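Local coordinates for protein L-hydantoinase (Arthrobacter aurescens, PDB 1GKR) that hydrolyses the ring of 5-substituted hydantoins, aryl derivatives more readily than alkyl ones, with two zinc ions per subunit and an enantioselectivity that depends on the substrate, at residues A184-E187 and T188-Q191; L248-Q251 and A252-E255. All coordinates share one frame; numbering follows the deposited sequence.

Contact 1 (A184-E187 and T188-Q191); sequences AENE and TIIQ
Asn-186 turns its side chain back over the start of a helix and accepts from Ile-189 N. The bond runs from Ile-189 N to OD1 of Asn-186 over 3.1 Å. Its N-H...O angle is 152°, and the donor lies above the plane of the amide, 41° out of it. CG stands anti to the backbone N (chi1 -168°), which carries the amide beside the first turn. The Ile-189 side chain crosses that of Asn-186 at about a right angle. Ile-189 CD1 sits 3.5 Å from Asn-186 CG and touches ND2 as well. ND2 bonds Glu-219 and, across the subunit boundary, Asp-163 of the second subunit. This is an N-cap. It opens helix 187-199, just after strand 179-182 of the TIM-barrel-type hydrolase domain. The main chain of Asn-186 joins in, with its O taking Ile-190 N at 3.1 Å. One residue further, Gln-191 N donates to Glu-187 O over 3.1 Å. The Ile-190 side chain lies beside Asn-186 O. With Ile-190 CG1 beside its own backbone N, CD1 reaches Glu-185 and meets OE2 at 3.8 Å. The two side chains cross roughly at right angles. Glu-185 OE2 is held by Gln-212 and Gln-216. Its OE1 bonds NE2 of His-183, a zinc ligand, which makes Glu-185 a second-shell residue of the metal site.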
loop_
_atom_site.group_PDB
_atom_site.type_symbol
_atom_site.label_atom_id
_atom_site.label_comp_id
_atom_site.label_asym_id
_atom_site.label_seq_id
_atom_site.Cartn_x
_atom_site.Cartn_y
_atom_site.Cartn_z
ATOM N N ALA A 184 21.572 4.240 10.032
ATOM C CA ALA A 184 20.976 4.832 8.848
ATOM C C ALA A 184 20.582 6.291 8.891
ATOM O O ALA A 184 19.550 6.650 9.451
ATOM C CB ALA A 184 19.781 4.001 8.399
ATOM N N GLU A 185 21.418 7.129 8.287
ATOM C CA GLU A 185 21.139 8.556 8.158
ATOM C C GLU A 185 21.755 8.988 6.847
ATOM O O GLU A 185 22.567 8.269 6.280
ATOM C CB GLU A 185 21.725 9.363 9.310
ATOM C CG GLU A 185 20.967 9.172 10.607
ATOM C CD GLU A 185 21.294 10.229 11.624
ATOM O OE1 GLU A 185 22.297 10.073 12.360
ATOM O OE2 GLU A 185 20.545 11.226 11.666
ATOM N N ASN A 186 21.358 10.144 6.340
ATOM C CA ASN A 186 21.927 10.608 5.087
ATOM C C ASN A 186 23.019 11.635 5.393
ATOM O O ASN A 186 22.742 12.785 5.736
ATOM C CB ASN A 186 20.851 11.225 4.201
ATOM C CG ASN A 186 21.345 11.459 2.805
ATOM O OD1 ASN A 186 22.351 12.138 2.604
ATOM N ND2 ASN A 186 20.659 10.888 1.826
ATOM N N GLU A 187 24.265 11.192 5.274
ATOM C CA GLU A 187 25.424 12.028 5.561
ATOM C C GLU A 187 25.416 13.385 4.880
ATOM O O GLU A 187 25.565 14.426 5.509
ATOM C CB GLU A 187 26.691 11.280 5.166
ATOM C CG GLU A 187 27.934 12.110 5.258
ATOM C CD GLU A 187 29.103 11.321 5.797
ATOM O OE1 GLU A 187 29.123 11.043 7.022
ATOM O OE2 GLU A 187 30.000 10.968 4.993
ATOM N N THR A 188 25.236 13.343 3.575
ATOM C CA THR A 188 25.238 14.517 2.733
ATOM C C THR A 188 24.159 15.553 2.994
ATOM O O THR A 188 24.402 16.747 2.845
ATOM C CB THR A 188 25.198 14.051 1.290
ATOM O OG1 THR A 188 26.521 14.073 0.768
ATOM C CG2 THR A 188 24.324 14.893 0.471
ATOM N N ILE A 189 22.968 15.099 3.365
ATOM C CA ILE A 189 21.866 16.011 3.650
ATOM C C ILE A 189 22.102 16.650 5.002
ATOM O O ILE A 189 21.839 17.835 5.193
ATOM C CB ILE A 189 20.519 15.268 3.648
ATOM C CG1 ILE A 189 20.120 14.966 2.199
ATOM C CG2 ILE A 189 19.447 16.097 4.364
ATOM C CD1 ILE A 189 18.980 13.991 2.070
ATOM N N ILE A 190 22.615 15.866 5.942
ATOM C CA ILE A 190 22.901 16.396 7.259
ATOM C C ILE A 190 23.901 17.537 7.118
ATOM O O ILE A 190 23.728 18.591 7.726
ATOM C CB ILE A 190 23.462 15.320 8.181
ATOM C CG1 ILE A 190 22.362 14.313 8.492
ATOM C CG2 ILE A 190 23.959 15.941 9.466
ATOM C CD1 ILE A 190 22.800 13.171 9.369
ATOM N N GLN A 191 24.936 17.344 6.307
ATOM C CA GLN A 191 25.922 18.400 6.110
ATOM C C GLN A 191 25.274 19.659 5.554
ATOM O O GLN A 191 25.513 20.758 6.059
ATOM C CB GLN A 191 27.005 17.957 5.142
ATOM C CG GLN A 191 27.918 16.887 5.671
ATOM C CD GLN A 191 28.936 16.453 4.634
ATOM O OE1 GLN A 191 29.621 15.444 4.810
ATOM N NE2 GLN A 191 29.043 17.215 3.540
#

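Contact 2 (L248-Q251 and A252-E255); sequences LIHQ and AQSE
Gln-251 and Glu-255 meet one helical turn apart. Gln-251 CB points away from residues 252-255 overall and adjoins only the following peptide. CG stands anti to the backbone N (chi1 176°), and a bend at the second torsion turns the amide toward the C-terminal end of the helix. Gln-251 CG and CD both lie near Glu-255 OE1, with Gln-251 CD 3.7 Å from it. At the tip, Gln-251 NE2 gives a weak hydrogen bond to Glu-255 OE1, 2.9 Å long but with an N-H...O angle of only 122°. Gln-251 NE2 also lies beside Glu-255 CG. Amide and carboxylate planes are 54° apart. An alanine at Gln-251 would remove the amide, and Glu-255 OE1 would probably lose this partner and its carboxylate be freer to turn. Another weak bond joins His-250 ND1 to Gln-253 OE1 at 3.3 Å. The oxygen comes to the ring edge, near the ring plane. Gln-253 NE2 bonds Val-259 O. Backbone bonds hold the turns, with Gln-253 N to Ile-249 O and Ser-254 N to His-250 O both 2.8 Å. Ser-254 OG pairs with Ser-254 of the third subunit, where Gln-251 also packs on Gln-251 of that subunit. The segment belongs to helix 243-254 of the beta-alpha-beta unit 234-237, 243-254, 259-263. Ile-249 packs on Val-259 and Cys-261 of strand 259-263, while Ala-252 meets Leu-225 of helix 214-231.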
loop_
_atom_site.group_PDB
_atom_site.type_symbol
_atom_site.label_atom_id
_atom_site.label_comp_id
_atom_site.label_asym_id
_atom_site.label_seq_id
_atom_site.Cartn_x
_atom_site.Cartn_y
_atom_site.Cartn_z
ATOM N N LEU A 248 8.117 1.674 8.463
ATOM C CA LEU A 248 8.756 1.331 7.196
ATOM C C LEU A 248 9.426 -0.034 7.274
ATOM O O LEU A 248 9.271 -0.866 6.380
ATOM C CB LEU A 248 9.801 2.387 6.839
ATOM C CG LEU A 248 9.512 3.421 5.737
ATOM C CD1 LEU A 248 8.045 3.777 5.700
ATOM C CD2 LEU A 248 10.351 4.668 6.003
ATOM N N ILE A 249 10.173 -0.261 8.349
ATOM C CA ILE A 249 10.874 -1.525 8.535
ATOM C C ILE A 249 9.887 -2.650 8.783
ATOM O O ILE A 249 9.993 -3.732 8.190
ATOM C CB ILE A 249 11.863 -1.448 9.725
ATOM C CG1 ILE A 249 12.961 -0.440 9.407
ATOM C CG2 ILE A 249 12.482 -2.798 9.992
ATOM C CD1 ILE A 249 13.834 -0.125 10.575
ATOM N N HIS A 250 8.928 -2.397 9.667
ATOM C CA HIS A 250 7.923 -3.401 9.977
ATOM C C HIS A 250 7.201 -3.853 8.704
ATOM O O HIS A 250 7.056 -5.048 8.442
ATOM C CB HIS A 250 6.907 -2.852 10.967
ATOM C CG HIS A 250 6.007 -3.903 11.520
ATOM N ND1 HIS A 250 6.491 -5.033 12.148
ATOM C CD2 HIS A 250 4.660 -4.037 11.488
ATOM C CE1 HIS A 250 5.480 -5.819 12.473
ATOM N NE2 HIS A 250 4.359 -5.239 12.083
ATOM N N GLN A 251 6.755 -2.882 7.915
ATOM C CA GLN A 251 6.070 -3.177 6.679
ATOM C C GLN A 251 6.923 -4.083 5.799
ATOM O O GLN A 251 6.444 -5.076 5.256
ATOM C CB GLN A 251 5.747 -1.881 5.945
ATOM C CG GLN A 251 5.108 -2.108 4.584
ATOM C CD GLN A 251 3.811 -2.918 4.668
ATOM O OE1 GLN A 251 2.826 -2.472 5.269
ATOM N NE2 GLN A 251 3.807 -4.115 4.066
ATOM N N ALA A 252 8.201 -3.746 5.672
ATOM C CA ALA A 252 9.096 -4.533 4.847
ATOM C C ALA A 252 9.325 -5.927 5.398
ATOM O O ALA A 252 9.362 -6.884 4.631
ATOM C CB ALA A 252 10.428 -3.814 4.668
ATOM N N GLN A 253 9.480 -6.075 6.713
ATOM C CA GLN A 253 9.718 -7.427 7.220
ATOM C C GLN A 253 8.435 -8.208 7.030
ATOM O O GLN A 253 8.435 -9.400 6.707
ATOM C CB GLN A 253 10.152 -7.436 8.697
ATOM C CG GLN A 253 9.066 -7.235 9.709
ATOM C CD GLN A 253 9.518 -7.537 11.134
ATOM O OE1 GLN A 253 8.729 -7.437 12.065
ATOM N NE2 GLN A 253 10.782 -7.902 11.306
ATOM N N SER A 254 7.333 -7.493 7.206
ATOM C CA SER A 254 6.013 -8.054 7.050
ATOM C C SER A 254 5.807 -8.539 5.602
ATOM O O SER A 254 4.933 -9.352 5.326
ATOM C CB SER A 254 4.998 -6.987 7.436
ATOM O OG SER A 254 3.774 -7.206 6.788
ATOM N N GLU A 255 6.625 -8.046 4.677
ATOM C CA GLU A 255 6.513 -8.459 3.284
ATOM C C GLU A 255 7.498 -9.559 2.941
ATOM O O GLU A 255 7.656 -9.894 1.775
ATOM C CB GLU A 255 6.728 -7.269 2.344
ATOM C CG GLU A 255 5.582 -6.280 2.359
ATOM C CD GLU A 255 5.819 -5.057 1.490
ATOM O OE1 GLU A 255 4.911 -4.200 1.410
ATOM O OE2 GLU A 255 6.909 -4.944 0.893
#

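Contact 1 comes first along the chain, and contact 2 follows after it closes. Their centres are 23 Å apart and their nearest atoms about 8 Å, so they do not touch. Both lie in the amidohydrolase domain. Contact 1 follows strand 179-182 and contact 2 follows strand 234-237, adjacent parallel strands of one sheet. Helix 214-231 connects them in space, since side chains of both contacts pack on it. Contact 1 is the nearer to the metals: Glu-185 comes about 6 Å from a zinc ion, side chain to ion, against about 13 Å for Ile-249. Each also borders a different subunit, the second for contact 1 and the third for contact 2, within the homotetramer.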